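Long-range contact in structural protein ORF131 (Acidianus two-tailed virus, PDB 3FAJ), which is a structural protein of the virion of an archaeal virus and probably binds DNA: residues Y49-T53 against I82-M86. Numbering follows the deposited sequence.
Sequences YPEVT and ISDAM
Met86 lays its side chain over one face of the Tyr49 ring, with CG 3.9 Å from the ring centroid and only 17° off the ring normal, a CH-pi contact. The thioether then bends twice, so that CE curls back to lie 3.8 Å from Tyr49 CB, while SD stands obliquely to the ring, 5.0 Å from its centroid, in a Met-aromatic contact. An unbranched, flexible methionine suits this place because it can follow the ring from CZ back to CB. On the opposite face Pro50 CB sits over the ring centre; the cis peptide bond between Tyr49 and Pro50 brings the aromatic and proline rings together, and the tyrosine is sandwiched. With CG anti to the backbone N (chi1 -176°), the ring lies against helix 69-86, and its hydroxyl finds a water 2.8 Å from OH that donates to Ser83 O. The polar end of the tyrosine is thus tied through solvent to the backbone near the C-terminal end of that helix.

Next to the ring, Ile82 CG2 touches both Val52 CG1 and Thr53 CG2, lying 3.9 Å from Thr53 CG2. Branched residues give compact methyl surfaces here, and Phe42 of helix 31-43 packs on both Val52 and Ile82. Thr53 divides its two branches: the methyl faces Ile82, while OG1 bonds to Pro50 O at 3.1 Å, linking the helix back to its N-cap residue. Ser83 is small enough to let Tyr49 OH come near its CA; in the conformer described, its hydroxyl bonds to Val79 O.

Apolar side-chain packing with one water bridge therefore joins the start of helix 51-66, and the Tyr49-Pro50 turn leading into it, to the C-terminal end of helix 69-86, as expected for consecutive antiparallel helices of a helical hairpin, here within the RIP/P131 family fold.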
loop_
_atom_site.group_PDB
_atom_site.type_symbol
_atom_site.label_atom_id
_atom_site.label_comp_id
_atom_site.label_asym_id
_atom_site.label_seq_id
_atom_site.Cartn_x
_atom_site.Cartn_y
_atom_site.Cartn_z
ATOM N N TYR A 49 -6.553 -10.189 -5.352
ATOM C CA TYR A 49 -5.890 -9.477 -6.427
ATOM C C TYR A 49 -6.835 -9.535 -7.607
ATOM O O TYR A 49 -7.381 -10.601 -7.899
ATOM C CB TYR A 49 -4.548 -10.122 -6.783
ATOM C CG TYR A 49 -3.772 -9.371 -7.843
ATOM C CD1 TYR A 49 -2.989 -8.259 -7.505
ATOM C CD2 TYR A 49 -3.824 -9.765 -9.185
ATOM C CE1 TYR A 49 -2.273 -7.560 -8.489
ATOM C CE2 TYR A 49 -3.104 -9.064 -10.171
ATOM C CZ TYR A 49 -2.327 -7.964 -9.797
ATOM O OH TYR A 49 -1.625 -7.254 -10.756
ATOM N N PRO A 50 -7.017 -8.405 -8.306
ATOM C CA PRO A 50 -6.364 -7.095 -8.173
ATOM C C PRO A 50 -6.959 -6.109 -7.161
ATOM O O PRO A 50 -6.522 -4.964 -7.135
ATOM C CB PRO A 50 -6.512 -6.513 -9.584
ATOM C CG PRO A 50 -7.837 -7.017 -10.013
ATOM C CD PRO A 50 -7.939 -8.433 -9.457
ATOM N N GLU A 51 -7.926 -6.531 -6.344
ATOM C CA GLU A 51 -8.529 -5.631 -5.334
ATOM C C GLU A 51 -7.489 -4.820 -4.564
ATOM O O GLU A 51 -7.626 -3.603 -4.407
ATOM C CB GLU A 51 -9.403 -6.417 -4.338
ATOM C CG GLU A 51 -9.866 -5.614 -3.107
ATOM C CD GLU A 51 -10.634 -6.454 -2.080
ATOM O OE1 GLU A 51 -10.421 -7.686 -2.003
ATOM O OE2 GLU A 51 -11.459 -5.876 -1.335
ATOM N N VAL A 52 -6.435 -5.492 -4.113
ATOM C CA VAL A 52 -5.445 -4.820 -3.288
ATOM C C VAL A 52 -4.778 -3.682 -4.042
ATOM O O VAL A 52 -4.664 -2.578 -3.489
ATOM C CB VAL A 52 -4.388 -5.794 -2.680
ATOM C CG1 VAL A 52 -3.634 -6.586 -3.753
ATOM C CG2 VAL A 52 -3.399 -5.016 -1.751
ATOM N N THR A 53 -4.360 -3.921 -5.292
ATOM C CA THR A 53 -3.643 -2.859 -6.015
ATOM C C THR A 53 -4.554 -1.741 -6.510
ATOM O O THR A 53 -4.132 -0.581 -6.549
ATOM C CB THR A 53 -2.793 -3.403 -7.156
ATOM O OG1 THR A 53 -3.589 -4.287 -7.937
ATOM C CG2 THR A 53 -1.569 -4.142 -6.570
ATOM N N ILE A 82 3.811 -5.617 -5.311
ATOM C CA ILE A 82 2.721 -6.602 -5.284
ATOM C C ILE A 82 2.384 -7.095 -6.692
ATOM O O ILE A 82 2.254 -8.297 -6.925
ATOM C CB ILE A 82 1.465 -6.041 -4.577
ATOM C CG1 ILE A 82 1.776 -5.738 -3.103
ATOM C CG2 ILE A 82 0.295 -7.050 -4.700
ATOM C CD1 ILE A 82 0.633 -5.143 -2.335
ATOM N N SER A 83 2.276 -6.158 -7.646
ATOM C CA SER A 83 2.010 -6.495 -9.051
ATOM C C SER A 83 3.045 -7.466 -9.605
ATOM O O SER A 83 2.700 -8.442 -10.271
ATOM C CB SER A 83 1.997 -5.225 -9.910
ATOM O OG SER A 83 1.025 -4.314 -9.433
ATOM N N ASP A 84 4.317 -7.179 -9.327
ATOM C CA ASP A 84 5.420 -7.990 -9.812
ATOM C C ASP A 84 5.382 -9.395 -9.219
ATOM O O ASP A 84 5.635 -10.368 -9.942
ATOM C CB ASP A 84 6.763 -7.328 -9.498
ATOM C CG ASP A 84 7.040 -6.092 -10.356
ATOM O OD1 ASP A 84 6.310 -5.826 -11.350
ATOM O OD2 ASP A 84 8.015 -5.375 -10.018
ATOM N N ALA A 85 5.069 -9.488 -7.926
ATOM C CA ALA A 85 5.028 -10.767 -7.225
ATOM C C ALA A 85 3.849 -11.606 -7.724
ATOM O O ALA A 85 3.902 -12.828 -7.675
ATOM C CB ALA A 85 4.957 -10.564 -5.702
ATOM N N MET A 86 2.803 -10.943 -8.230
ATOM C CA MET A 86 1.622 -11.647 -8.732
ATOM C C MET A 86 1.758 -12.156 -10.164
ATOM O O MET A 86 0.922 -12.951 -10.616
ATOM C CB MET A 86 0.358 -10.788 -8.607
ATOM C CG MET A 86 -0.189 -10.699 -7.190
ATOM S SD MET A 86 -0.656 -12.296 -6.456
ATOM C CE MET A 86 -1.979 -12.841 -7.526
HETATM O O HOH W 1 0.542 -8.689 -11.894
#